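Local coordinates for uncharacterized protein (Acinetobacter baumannii, PDB 4PAR) that acts as a restriction enzyme specific for DNA carrying 5-hydroxymethylcytosine, pairing a Vsr-like endonuclease domain with an SRA-like domain, at residues 14-19 against 44-49; 40-45 against 65-70; 56-61 against 93-98; 119-124 against 144-149. The protein carries 3 engineered substitutions. One frame throughout, in Å; residues are numbered along the deposited sequence.

All four contacts belong to the N-terminal endonuclease part of the chain, a member of the PD-(D/E)XK clan, and all reach one mixed sheet. Interaction 1 sets the end of helix 7-16 against the start of strand 45-51. Interaction 2, sharing F44 and V45 with it, lies about 12 Å away between centres. Interaction 3 belongs to strand 57-64, between strands 45-51 and 69-74, while interaction 4 packs helix 136-159 on strand 119-124. Along the chain, interactions 2 and 3 interleave and interaction 4 comes last. H70 ties three of them together: its backbone pairs with K119 and F121, and its ND1 meets T60 OG1. Two helices, a loop and strand 97-99 are thereby joined to one sheet.

Interaction 1. Residues 14-19 against 44-49; sequences IRQLGR and FVTQQF
Q16 OE1 accepts two hydrogen bonds, one from T46 N at 2.9 Å, which is nearly straight (176°), and one from R19 NH2 at 2.8 Å; the two donors reach it from opposite faces of the amide plane. The bend at chi2 (-71°) folds the Q16 chain back to put the amide there, and its NE2 bonds to N278. A second shared atom is T46 OG1, which donates to Q16 O and receives R19 NE at 2.7 Å, lying close to the guanidinium plane. The last turn of helix 7-16 is thus tied to the start of strand 45-51 in the endonuclease domain, where Q47 and Q48 form a G1 beta bulge facing T60. The Q47 and R19 side chains lie alongside each other, running in opposite senses, Q47 OE1 lying 3.4 Å from R19 CD, while Q47 NE2 bonds to T20. Beside the polar cluster, F44 CE1 lies 3.8 Å from Q16 CB, with L17 CD2 also near the ring. L17 packs as well on Y28 of the second subunit.

Interaction 2. Residues 40-45 against 65-70; sequences FTLKFV and PQLGIH
T41 meets Q66 through its backbone: T41 O receives a weak hydrogen bond from Q66 NE2 at 3.4 Å, with an N-H...O angle of 145°. The Q66 chain gets that far by being extended beyond CG (chi2 176°), and its amide then lies along the backbone of 41-43, with NE2 4.0 Å from L42 CA. T41's own hydroxyl is bonded to D39. At L42 the contact turns apolar. L42 and L67 cross at about a right angle, L42 CG lying 4.0 Å from L67 CD1, and I150 of helix 136-159 packs on both leucines. This places the loop that follows helix 26-37 against the turn joining strands 57-64 and 69-74 of the mixed sheet of the endonuclease domain. The turn has helical backbone angles at 65-67, and G68, with positive phi, forms with I69 a G1 beta bulge facing F64. K43 comes next: its CB approaches Q66 OE1 at 3.9 Å, and its O lies 3.4 Å from P65 CD. The rest of the K43 chain is fully extended and leads away, touching W166 and Y12; its amine makes a long, weak ion pair with E171. F44 adds its backbone CA beside the P65 ring. At V45, CG2 meets P65 CG at 4.2 Å, the two side chains crossing almost perpendicularly.

Interaction 3. Residues 56-61 against 93-98; sequences KIALTD and DEPLYS
The methyl carbon of A58 packs against the pyrrolidine ring of P95, with A58 CB 3.5 Å from P95 CG and 3.3 Å from Y97 O. Farther along strand 57-64, T60 lies at a slant to the same proline, so that T60 CG2 stands 4.0 Å from P95 CB. Anti to the carbonyl carbon, this methyl is turned to the ring, while T60 OG1 bonds to H70. P95 is also packed by V50 and by I120, so the proline is wedged onto the mixed sheet of the PD-(D/E)XK-type endonuclease core, which strand 97-99 meets here through a single bridge. The bridge pairs A58 with S98, their CA atoms 4.1 Å apart. At the start of segment 56-61, K56 reaches over to S98: the chain bends at chi3 (56°) and brings K56 NZ to S98 OG in a hydrogen bond of 3.1 Å. The same amine makes a salt bridge with E86. The Y97 hydroxyl bonds to the backbone N of G76 and of E75, and K23 makes a cation-pi contact with its ring.

Interaction 4. Residues 119-124 against 144-149; sequences KIFRVN and DKIIEE
The ring of F121 meets the side chain of E149, with K119 CG on one ring face, 3.8 Å above its plane and offset toward the rim. E149 approaches obliquely at the far end of the ring, its CG 3.6 Å from F121 CZ and its CB 3.7 Å from that same carbon. The two side chains cross at about a right angle, with the ring and the carboxylate planes turned 33° from each other. On the other side of the strand the guanidinium of R122 carries I120 CG2 over the centre of one face, and its NE makes a salt bridge with E72. Closer to the strand, I146 reaches from the helix to the base of the F121 side chain and to V123. Its CD1 lies 3.7 Å from F121 CB and 3.7 Å from V123 CG2, the extended chi2 (-176°) carrying this methyl out to the strand. Strand 119-124, one of the two outermost strands of the mixed sheet within this chain, and helix 136-159 run nearly antiparallel here, at 165°, with their axes 9.7 Å apart. I71 of the neighbouring strand also touches I146. Across the two segments there is no hydrogen bond, and K119 NZ stays 6.2 Å from E149 OE1, so the helix is held to the strand mainly by apolar contact, with at most a modest electrostatic attraction between those two opposite charges.

Interaction 1. Residues 14-19 against 44-49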
loop_
_atom_site.group_PDB
_atom_site.type_symbol
_atom_site.label_atom_id
_atom_site.label_comp_id
_atom_site.label_asym_id
_atom_site.label_seq_id
_atom_site.Cartn_x
_atom_site.Cartn_y
_atom_site.Cartn_z
ATOM N N ILE F 14 -2.880 12.597 19.883
ATOM C CA ILE F 14 -3.531 12.954 18.627
ATOM C C ILE F 14 -3.836 11.719 17.787
ATOM O O ILE F 14 -4.949 11.566 17.273
ATOM C CB ILE F 14 -2.676 13.928 17.798
ATOM C CG1 ILE F 14 -2.591 15.275 18.502
ATOM C CG2 ILE F 14 -3.272 14.136 16.427
ATOM C CD1 ILE F 14 -3.901 15.741 19.046
ATOM N N ARG F 15 -2.853 10.833 17.661
ATOM C CA ARG F 15 -3.033 9.638 16.841
ATOM C C ARG F 15 -4.019 8.632 17.441
ATOM O O ARG F 15 -4.694 7.926 16.698
ATOM C CB ARG F 15 -1.685 8.961 16.587
ATOM C CG ARG F 15 -0.722 9.826 15.798
ATOM C CD ARG F 15 0.554 9.086 15.485
ATOM N NE ARG F 15 0.337 8.052 14.484
ATOM C CZ ARG F 15 1.297 7.271 14.003
ATOM N NH1 ARG F 15 2.544 7.408 14.438
ATOM N NH2 ARG F 15 1.012 6.353 13.090
ATOM N N GLN F 16 -4.114 8.557 18.766
ATOM C CA GLN F 16 -5.080 7.648 19.385
ATOM C C GLN F 16 -6.505 8.133 19.152
ATOM O O GLN F 16 -7.423 7.331 18.995
ATOM C CB GLN F 16 -4.827 7.493 20.891
ATOM C CG GLN F 16 -3.534 6.760 21.260
ATOM C CD GLN F 16 -3.562 5.268 20.952
ATOM O OE1 GLN F 16 -4.617 4.635 20.942
ATOM N NE2 GLN F 16 -2.390 4.703 20.706
ATOM N N LEU F 17 -6.683 9.451 19.130
ATOM C CA LEU F 17 -7.995 10.046 18.914
ATOM C C LEU F 17 -8.208 10.367 17.436
ATOM O O LEU F 17 -9.240 10.918 17.043
ATOM C CB LEU F 17 -8.154 11.302 19.768
ATOM C CG LEU F 17 -7.996 11.052 21.264
ATOM C CD1 LEU F 17 -8.093 12.331 22.057
ATOM C CD2 LEU F 17 -9.027 10.060 21.747
ATOM N N GLY F 18 -7.218 10.020 16.623
ATOM C CA GLY F 18 -7.276 10.267 15.196
ATOM C C GLY F 18 -7.454 9.036 14.330
ATOM O O GLY F 18 -7.241 9.095 13.122
ATOM N N ARG F 19 -7.830 7.915 14.937
ATOM C CA ARG F 19 -8.000 6.677 14.179
ATOM C C ARG F 19 -9.247 6.752 13.321
ATOM O O ARG F 19 -10.210 7.429 13.681
ATOM C CB ARG F 19 -8.104 5.465 15.103
ATOM C CG ARG F 19 -6.844 5.098 15.850
ATOM C CD ARG F 19 -7.074 3.822 16.624
ATOM N NE ARG F 19 -6.148 3.657 17.737
ATOM C CZ ARG F 19 -4.938 3.128 17.618
ATOM N NH1 ARG F 19 -4.511 2.733 16.426
ATOM N NH2 ARG F 19 -4.157 3.006 18.684
ATOM N N PHE F 44 -3.906 5.640 27.893
ATOM C CA PHE F 44 -5.116 5.106 27.277
ATOM C C PHE F 44 -4.856 4.631 25.852
ATOM O O PHE F 44 -3.925 5.094 25.188
ATOM C CB PHE F 44 -6.241 6.144 27.296
ATOM C CG PHE F 44 -5.980 7.349 26.434
ATOM C CD1 PHE F 44 -6.304 7.342 25.087
ATOM C CD2 PHE F 44 -5.434 8.492 26.976
ATOM C CE1 PHE F 44 -6.069 8.439 24.303
ATOM C CE2 PHE F 44 -5.196 9.594 26.190
ATOM C CZ PHE F 44 -5.514 9.568 24.853
ATOM N N VAL F 45 -5.680 3.693 25.394
ATOM C CA VAL F 45 -5.560 3.140 24.048
ATOM C C VAL F 45 -6.942 3.085 23.399
ATOM O O VAL F 45 -7.916 2.682 24.038
ATOM C CB VAL F 45 -4.941 1.714 24.059
ATOM C CG1 VAL F 45 -4.632 1.248 22.646
ATOM C CG2 VAL F 45 -3.695 1.668 24.913
ATOM N N THR F 46 -7.034 3.492 22.138
ATOM C CA THR F 46 -8.289 3.374 21.397
ATOM C C THR F 46 -8.259 2.195 20.436
ATOM O O THR F 46 -7.224 1.894 19.844
ATOM C CB THR F 46 -8.614 4.645 20.587
ATOM O OG1 THR F 46 -7.519 4.950 19.714
ATOM C CG2 THR F 46 -8.891 5.825 21.510
ATOM N N GLN F 47 -9.405 1.542 20.283
ATOM C CA GLN F 47 -9.541 0.402 19.385
ATOM C C GLN F 47 -8.593 -0.718 19.786
ATOM O O GLN F 47 -7.896 -1.294 18.952
ATOM C CB GLN F 47 -9.300 0.825 17.941
ATOM C CG GLN F 47 -10.235 1.914 17.492
ATOM C CD GLN F 47 -10.100 2.219 16.028
ATOM O OE1 GLN F 47 -9.334 1.570 15.316
ATOM N NE2 GLN F 47 -10.849 3.214 15.559
ATOM N N GLN F 48 -8.581 -1.020 21.079
ATOM C CA GLN F 48 -7.725 -2.071 21.602
ATOM C C GLN F 48 -8.309 -3.421 21.259
ATOM O O GLN F 48 -9.455 -3.708 21.614
ATOM C CB GLN F 48 -7.559 -1.938 23.117
ATOM C CG GLN F 48 -6.823 -3.092 23.759
ATOM C CD GLN F 48 -5.389 -3.205 23.296
ATOM O OE1 GLN F 48 -4.607 -2.265 23.422
ATOM N NE2 GLN F 48 -5.034 -4.362 22.751
ATOM N N PHE F 49 -7.524 -4.240 20.558
ATOM C CA PHE F 49 -7.924 -5.613 20.250
ATOM C C PHE F 49 -7.923 -6.488 21.500
ATOM O O PHE F 49 -6.962 -6.473 22.267
ATOM C CB PHE F 49 -6.996 -6.229 19.205
ATOM C CG PHE F 49 -7.184 -5.684 17.823
ATOM C CD1 PHE F 49 -8.220 -6.137 17.024
ATOM C CD2 PHE F 49 -6.312 -4.737 17.312
ATOM C CE1 PHE F 49 -8.391 -5.648 15.745
ATOM C CE2 PHE F 49 -6.475 -4.243 16.034
ATOM C CZ PHE F 49 -7.516 -4.700 15.249
#

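Interaction 2. Residues 40-45 against 65-70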
loop_
_atom_site.group_PDB
_atom_site.type_symbol
_atom_site.label_atom_id
_atom_site.label_comp_id
_atom_site.label_asym_id
_atom_site.label_seq_id
_atom_site.Cartn_x
_atom_site.Cartn_y
_atom_site.Cartn_z
ATOM N N PHE F 40 -3.554 12.900 32.363
ATOM C CA PHE F 40 -2.658 12.208 31.447
ATOM C C PHE F 40 -1.589 11.377 32.149
ATOM O O PHE F 40 -0.716 10.799 31.505
ATOM C CB PHE F 40 -2.047 13.212 30.478
ATOM C CG PHE F 40 -3.051 13.767 29.513
ATOM C CD1 PHE F 40 -3.776 14.904 29.825
ATOM C CD2 PHE F 40 -3.314 13.115 28.320
ATOM C CE1 PHE F 40 -4.720 15.402 28.949
ATOM C CE2 PHE F 40 -4.255 13.606 27.442
ATOM C CZ PHE F 40 -4.959 14.751 27.757
ATOM N N THR F 41 -1.667 11.297 33.472
ATOM C CA THR F 41 -0.916 10.270 34.181
ATOM C C THR F 41 -1.554 8.915 33.868
ATOM O O THR F 41 -0.986 7.862 34.161
ATOM C CB THR F 41 -0.891 10.505 35.704
ATOM O OG1 THR F 41 -2.219 10.401 36.232
ATOM C CG2 THR F 41 -0.324 11.880 36.023
ATOM N N LEU F 42 -2.739 8.963 33.265
ATOM C CA LEU F 42 -3.459 7.770 32.838
ATOM C C LEU F 42 -3.214 7.463 31.365
ATOM O O LEU F 42 -3.653 8.204 30.492
ATOM C CB LEU F 42 -4.960 7.941 33.076
ATOM C CG LEU F 42 -5.558 7.404 34.374
ATOM C CD1 LEU F 42 -4.747 7.838 35.582
ATOM C CD2 LEU F 42 -6.994 7.878 34.496
ATOM N N LYS F 43 -2.522 6.365 31.087
ATOM C CA LYS F 43 -2.324 5.948 29.707
ATOM C C LYS F 43 -3.638 5.408 29.174
ATOM O O LYS F 43 -4.410 4.808 29.921
ATOM C CB LYS F 43 -1.215 4.895 29.598
ATOM C CG LYS F 43 -0.897 4.469 28.171
ATOM C CD LYS F 43 0.279 3.505 28.109
ATOM C CE LYS F 43 0.532 3.038 26.681
ATOM N NZ LYS F 43 1.696 2.112 26.578
ATOM N N PHE F 44 -3.906 5.640 27.893
ATOM C CA PHE F 44 -5.116 5.106 27.277
ATOM C C PHE F 44 -4.856 4.631 25.852
ATOM O O PHE F 44 -3.925 5.094 25.188
ATOM C CB PHE F 44 -6.241 6.144 27.296
ATOM C CG PHE F 44 -5.980 7.349 26.434
ATOM C CD1 PHE F 44 -6.304 7.342 25.087
ATOM C CD2 PHE F 44 -5.434 8.492 26.976
ATOM C CE1 PHE F 44 -6.069 8.439 24.303
ATOM C CE2 PHE F 44 -5.196 9.594 26.190
ATOM C CZ PHE F 44 -5.514 9.568 24.853
ATOM N N VAL F 45 -5.680 3.693 25.394
ATOM C CA VAL F 45 -5.560 3.140 24.048
ATOM C C VAL F 45 -6.942 3.085 23.399
ATOM O O VAL F 45 -7.916 2.682 24.038
ATOM C CB VAL F 45 -4.941 1.714 24.059
ATOM C CG1 VAL F 45 -4.632 1.248 22.646
ATOM C CG2 VAL F 45 -3.695 1.668 24.913
ATOM N N PRO F 65 -5.091 0.665 30.498
ATOM C CA PRO F 65 -4.311 -0.513 30.886
ATOM C C PRO F 65 -3.950 -0.540 32.359
ATOM O O PRO F 65 -3.944 -1.609 32.966
ATOM C CB PRO F 65 -3.044 -0.391 30.033
ATOM C CG PRO F 65 -3.427 0.500 28.906
ATOM C CD PRO F 65 -4.378 1.479 29.503
ATOM N N GLN F 66 -3.644 0.622 32.920
ATOM C CA GLN F 66 -3.221 0.700 34.310
ATOM C C GLN F 66 -4.365 0.352 35.245
ATOM O O GLN F 66 -4.152 -0.221 36.311
ATOM C CB GLN F 66 -2.695 2.095 34.630
ATOM C CG GLN F 66 -1.625 2.571 33.676
ATOM C CD GLN F 66 -1.193 3.986 33.965
ATOM O OE1 GLN F 66 -0.225 4.476 33.391
ATOM N NE2 GLN F 66 -1.912 4.655 34.858
ATOM N N LEU F 67 -5.577 0.726 34.848
ATOM C CA LEU F 67 -6.763 0.478 35.661
ATOM C C LEU F 67 -7.532 -0.773 35.222
ATOM O O LEU F 67 -8.487 -1.182 35.882
ATOM C CB LEU F 67 -7.700 1.690 35.616
ATOM C CG LEU F 67 -7.321 3.003 36.311
ATOM C CD1 LEU F 67 -6.099 3.667 35.692
ATOM C CD2 LEU F 67 -8.505 3.959 36.280
ATOM N N GLY F 68 -7.099 -1.386 34.124
ATOM C CA GLY F 68 -7.827 -2.498 33.539
ATOM C C GLY F 68 -9.274 -2.144 33.245
ATOM O O GLY F 68 -10.181 -2.910 33.553
ATOM N N ILE F 69 -9.498 -0.977 32.649
ATOM C CA ILE F 69 -10.864 -0.528 32.382
ATOM C C ILE F 69 -11.132 -0.287 30.905
ATOM O O ILE F 69 -10.357 0.384 30.228
ATOM C CB ILE F 69 -11.189 0.768 33.139
ATOM C CG1 ILE F 69 -11.207 0.512 34.644
ATOM C CG2 ILE F 69 -12.519 1.328 32.677
ATOM C CD1 ILE F 69 -11.836 1.624 35.437
ATOM N N HIS F 70 -12.240 -0.823 30.408
ATOM C CA HIS F 70 -12.625 -0.575 29.032
ATOM C C HIS F 70 -13.909 0.221 28.959
ATOM O O HIS F 70 -14.718 0.225 29.885
ATOM C CB HIS F 70 -12.800 -1.871 28.258
ATOM C CG HIS F 70 -11.545 -2.667 28.115
ATOM N ND1 HIS F 70 -10.802 -2.673 26.957
ATOM C CD2 HIS F 70 -10.916 -3.502 28.976
ATOM C CE1 HIS F 70 -9.762 -3.476 27.110
ATOM N NE2 HIS F 70 -9.805 -3.986 28.327
#

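Interaction 3. Residues 56-61 against 93-98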
loop_
_atom_site.group_PDB
_atom_site.type_symbol
_atom_site.label_atom_id
_atom_site.label_comp_id
_atom_site.label_asym_id
_atom_site.label_seq_id
_atom_site.Cartn_x
_atom_site.Cartn_y
_atom_site.Cartn_z
ATOM N N LYS F 56 -12.705 -15.909 19.368
ATOM C CA LYS F 56 -13.044 -14.796 18.490
ATOM C C LYS F 56 -12.297 -13.533 18.909
ATOM O O LYS F 56 -12.008 -13.337 20.090
ATOM C CB LYS F 56 -14.565 -14.522 18.470
ATOM C CG LYS F 56 -15.375 -15.563 17.698
ATOM C CD LYS F 56 -16.874 -15.264 17.750
ATOM C CE LYS F 56 -17.176 -13.868 17.241
ATOM N NZ LYS F 56 -18.632 -13.569 17.283
ATOM N N ILE F 57 -11.974 -12.677 17.941
ATOM C CA ILE F 57 -11.255 -11.436 18.246
ATOM C C ILE F 57 -12.208 -10.247 18.265
ATOM O O ILE F 57 -12.939 -10.005 17.306
ATOM C CB ILE F 57 -10.126 -11.165 17.239
ATOM C CG1 ILE F 57 -9.240 -12.404 17.088
ATOM C CG2 ILE F 57 -9.296 -9.957 17.674
ATOM C CD1 ILE F 57 -8.167 -12.257 16.042
ATOM N N ALA F 58 -12.176 -9.503 19.364
ATOM C CA ALA F 58 -13.052 -8.360 19.566
ATOM C C ALA F 58 -12.240 -7.088 19.713
ATOM O O ALA F 58 -11.014 -7.122 19.638
ATOM C CB ALA F 58 -13.915 -8.577 20.786
ATOM N N LEU F 59 -12.916 -5.962 19.918
ATOM C CA LEU F 59 -12.214 -4.702 20.145
ATOM C C LEU F 59 -13.009 -3.740 21.011
ATOM O O LEU F 59 -14.239 -3.719 20.976
ATOM C CB LEU F 59 -11.862 -4.033 18.814
ATOM C CG LEU F 59 -12.955 -3.799 17.773
ATOM C CD1 LEU F 59 -13.742 -2.529 18.047
ATOM C CD2 LEU F 59 -12.319 -3.746 16.396
ATOM N N THR F 60 -12.294 -2.936 21.789
ATOM C CA THR F 60 -12.949 -1.938 22.617
ATOM C C THR F 60 -12.501 -0.541 22.212
ATOM O O THR F 60 -11.359 -0.337 21.797
ATOM C CB THR F 60 -12.671 -2.171 24.108
ATOM O OG1 THR F 60 -11.264 -2.331 24.312
ATOM C CG2 THR F 60 -13.369 -3.420 24.567
ATOM N N ASP F 61 -13.414 0.414 22.342
ATOM C CA ASP F 61 -13.210 1.764 21.832
ATOM C C ASP F 61 -12.219 2.571 22.663
ATOM O O ASP F 61 -11.371 3.271 22.111
ATOM C CB ASP F 61 -14.552 2.498 21.755
ATOM C CG ASP F 61 -15.507 1.854 20.767
ATOM O OD1 ASP F 61 -15.075 1.565 19.625
ATOM O OD2 ASP F 61 -16.681 1.624 21.139
ATOM N N ASP F 93 -18.641 -9.386 31.010
ATOM C CA ASP F 93 -17.527 -8.441 31.049
ATOM C C ASP F 93 -16.774 -8.329 29.718
ATOM O O ASP F 93 -15.688 -7.753 29.661
ATOM C CB ASP F 93 -16.565 -8.806 32.181
ATOM C CG ASP F 93 -16.715 -7.884 33.384
ATOM O OD1 ASP F 93 -16.828 -6.654 33.180
ATOM O OD2 ASP F 93 -16.733 -8.385 34.530
ATOM N N GLU F 94 -17.331 -8.913 28.661
ATOM C CA GLU F 94 -16.691 -8.877 27.350
ATOM C C GLU F 94 -17.474 -7.991 26.379
ATOM O O GLU F 94 -18.683 -7.826 26.530
ATOM C CB GLU F 94 -16.568 -10.296 26.793
ATOM C CG GLU F 94 -15.789 -11.241 27.683
ATOM C CD GLU F 94 -15.653 -12.620 27.074
ATOM O OE1 GLU F 94 -16.329 -12.882 26.058
ATOM O OE2 GLU F 94 -14.871 -13.437 27.609
ATOM N N PRO F 95 -16.784 -7.405 25.383
ATOM C CA PRO F 95 -17.430 -6.462 24.460
ATOM C C PRO F 95 -18.551 -7.084 23.632
ATOM O O PRO F 95 -18.623 -8.303 23.498
ATOM C CB PRO F 95 -16.278 -6.017 23.554
ATOM C CG PRO F 95 -15.267 -7.094 23.665
ATOM C CD PRO F 95 -15.356 -7.579 25.068
ATOM N N LEU F 96 -19.430 -6.242 23.102
ATOM C CA LEU F 96 -20.545 -6.712 22.286
ATOM C C LEU F 96 -20.158 -6.850 20.813
ATOM O O LEU F 96 -20.848 -7.514 20.039
ATOM C CB LEU F 96 -21.739 -5.760 22.416
ATOM C CG LEU F 96 -22.661 -5.800 23.639
ATOM C CD1 LEU F 96 -22.019 -6.467 24.834
ATOM C CD2 LEU F 96 -23.094 -4.389 24.000
ATOM N N TYR F 97 -19.048 -6.229 20.430
ATOM C CA TYR F 97 -18.673 -6.159 19.022
ATOM C C TYR F 97 -17.458 -7.012 18.743
ATOM O O TYR F 97 -16.450 -6.903 19.436
ATOM C CB TYR F 97 -18.384 -4.719 18.599
ATOM C CG TYR F 97 -19.538 -3.761 18.767
ATOM C CD1 TYR F 97 -19.775 -3.146 19.987
ATOM C CD2 TYR F 97 -20.380 -3.459 17.703
ATOM C CE1 TYR F 97 -20.818 -2.263 20.151
ATOM C CE2 TYR F 97 -21.429 -2.574 17.857
ATOM C CZ TYR F 97 -21.643 -1.980 19.086
ATOM O OH TYR F 97 -22.679 -1.097 19.267
ATOM N N SER F 98 -17.548 -7.846 17.713
ATOM C CA SER F 98 -16.466 -8.765 17.392
ATOM C C SER F 98 -16.133 -8.730 15.906
ATOM O O SER F 98 -16.747 -7.993 15.146
ATOM C CB SER F 98 -16.838 -10.181 17.821
ATOM O OG SER F 98 -18.093 -10.553 17.284
#

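Interaction 4. Residues 119-124 against 144-149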
loop_
_atom_site.group_PDB
_atom_site.type_symbol
_atom_site.label_atom_id
_atom_site.label_comp_id
_atom_site.label_asym_id
_atom_site.label_seq_id
_atom_site.Cartn_x
_atom_site.Cartn_y
_atom_site.Cartn_z
ATOM N N LYS F 119 -12.865 -4.648 33.722
ATOM C CA LYS F 119 -14.252 -4.196 33.720
ATOM C C LYS F 119 -14.578 -3.507 32.400
ATOM O O LYS F 119 -13.729 -2.834 31.823
ATOM C CB LYS F 119 -14.513 -3.246 34.893
ATOM C CG LYS F 119 -15.954 -2.745 34.990
ATOM C CD LYS F 119 -16.944 -3.901 35.125
ATOM C CE LYS F 119 -18.387 -3.412 35.132
ATOM N NZ LYS F 119 -18.666 -2.513 36.283
ATOM N N ILE F 120 -15.799 -3.691 31.909
ATOM C CA ILE F 120 -16.247 -2.974 30.721
ATOM C C ILE F 120 -17.452 -2.097 31.024
ATOM O O ILE F 120 -18.488 -2.580 31.487
ATOM C CB ILE F 120 -16.613 -3.924 29.574
ATOM C CG1 ILE F 120 -15.350 -4.554 28.998
ATOM C CG2 ILE F 120 -17.354 -3.168 28.482
ATOM C CD1 ILE F 120 -15.563 -5.241 27.671
ATOM N N PHE F 121 -17.299 -0.801 30.774
ATOM C CA PHE F 121 -18.404 0.129 30.891
ATOM C C PHE F 121 -18.983 0.399 29.517
ATOM O O PHE F 121 -18.251 0.497 28.532
ATOM C CB PHE F 121 -17.955 1.430 31.539
ATOM C CG PHE F 121 -17.571 1.283 32.977
ATOM C CD1 PHE F 121 -18.545 1.184 33.957
ATOM C CD2 PHE F 121 -16.239 1.255 33.352
ATOM C CE1 PHE F 121 -18.199 1.056 35.286
ATOM C CE2 PHE F 121 -15.885 1.127 34.681
ATOM C CZ PHE F 121 -16.869 1.027 35.649
ATOM N N ARG F 122 -20.301 0.522 29.443
ATOM C CA ARG F 122 -20.932 0.736 28.154
ATOM C C ARG F 122 -21.593 2.098 28.070
ATOM O O ARG F 122 -21.981 2.681 29.083
ATOM C CB ARG F 122 -21.948 -0.370 27.874
ATOM C CG ARG F 122 -21.286 -1.635 27.393
ATOM C CD ARG F 122 -22.260 -2.766 27.149
ATOM N NE ARG F 122 -21.519 -4.010 26.981
ATOM C CZ ARG F 122 -21.170 -4.806 27.985
ATOM N NH1 ARG F 122 -21.520 -4.500 29.231
ATOM N NH2 ARG F 122 -20.482 -5.911 27.745
ATOM N N VAL F 123 -21.693 2.618 26.852
ATOM C CA VAL F 123 -22.456 3.836 26.637
ATOM C C VAL F 123 -23.539 3.606 25.591
ATOM O O VAL F 123 -23.241 3.307 24.439
ATOM C CB VAL F 123 -21.556 4.987 26.210
ATOM C CG1 VAL F 123 -22.364 6.283 26.144
ATOM C CG2 VAL F 123 -20.389 5.121 27.181
ATOM N N ASN F 124 -24.798 3.741 26.001
ATOM C CA ASN F 124 -25.923 3.497 25.107
ATOM C C ASN F 124 -26.382 4.776 24.441
ATOM O O ASN F 124 -26.920 5.671 25.095
ATOM C CB ASN F 124 -27.081 2.862 25.868
ATOM C CG ASN F 124 -26.664 1.627 26.620
ATOM O OD1 ASN F 124 -26.333 1.694 27.802
ATOM N ND2 ASN F 124 -26.658 0.489 25.934
ATOM N N ASP F 144 -20.190 10.929 32.451
ATOM C CA ASP F 144 -19.778 11.507 33.726
ATOM C C ASP F 144 -19.572 10.424 34.779
ATOM O O ASP F 144 -18.550 10.412 35.483
ATOM C CB ASP F 144 -20.802 12.530 34.219
ATOM C CG ASP F 144 -20.790 13.813 33.406
ATOM O OD1 ASP F 144 -19.813 14.047 32.662
ATOM O OD2 ASP F 144 -21.759 14.595 33.517
ATOM N N LYS F 145 -20.535 9.508 34.881
ATOM C CA LYS F 145 -20.405 8.422 35.849
ATOM C C LYS F 145 -19.199 7.546 35.489
ATOM O O LYS F 145 -18.450 7.126 36.375
ATOM C CB LYS F 145 -21.695 7.584 35.941
ATOM C CG LYS F 145 -22.080 6.839 34.673
ATOM C CD LYS F 145 -23.302 5.946 34.843
ATOM C CE LYS F 145 -23.707 5.317 33.507
ATOM N NZ LYS F 145 -22.532 4.850 32.699
ATOM N N ILE F 146 -18.982 7.295 34.198
ATOM C CA ILE F 146 -17.795 6.538 33.803
ATOM C C ILE F 146 -16.503 7.223 34.273
ATOM O O ILE F 146 -15.607 6.572 34.819
ATOM C CB ILE F 146 -17.751 6.325 32.283
ATOM C CG1 ILE F 146 -18.745 5.231 31.891
ATOM C CG2 ILE F 146 -16.348 5.941 31.831
ATOM C CD1 ILE F 146 -18.718 4.871 30.431
ATOM N N ILE F 147 -16.425 8.537 34.079
ATOM C CA ILE F 147 -15.281 9.325 34.536
ATOM C C ILE F 147 -15.080 9.190 36.043
ATOM O O ILE F 147 -13.949 9.066 36.521
ATOM C CB ILE F 147 -15.446 10.815 34.179
ATOM C CG1 ILE F 147 -15.443 10.998 32.664
ATOM C CG2 ILE F 147 -14.329 11.643 34.783
ATOM C CD1 ILE F 147 -15.975 12.339 32.217
ATOM N N GLU F 148 -16.179 9.206 36.792
ATOM C CA GLU F 148 -16.082 9.034 38.238
ATOM C C GLU F 148 -15.563 7.645 38.618
ATOM O O GLU F 148 -14.770 7.509 39.554
ATOM C CB GLU F 148 -17.434 9.293 38.905
ATOM C CG GLU F 148 -17.646 10.742 39.301
ATOM C CD GLU F 148 -16.571 11.253 40.246
ATOM O OE1 GLU F 148 -16.056 10.455 41.059
ATOM O OE2 GLU F 148 -16.237 12.455 40.174
ATOM N N GLU F 149 -16.002 6.622 37.891
ATOM C CA GLU F 149 -15.508 5.265 38.118
ATOM C C GLU F 149 -14.004 5.182 37.855
ATOM O O GLU F 149 -13.258 4.550 38.613
ATOM C CB GLU F 149 -16.257 4.259 37.237
ATOM C CG GLU F 149 -17.657 3.905 37.728
ATOM C CD GLU F 149 -17.636 3.008 38.957
ATOM O OE1 GLU F 149 -16.560 2.457 39.277
ATOM O OE2 GLU F 149 -18.698 2.854 39.604
#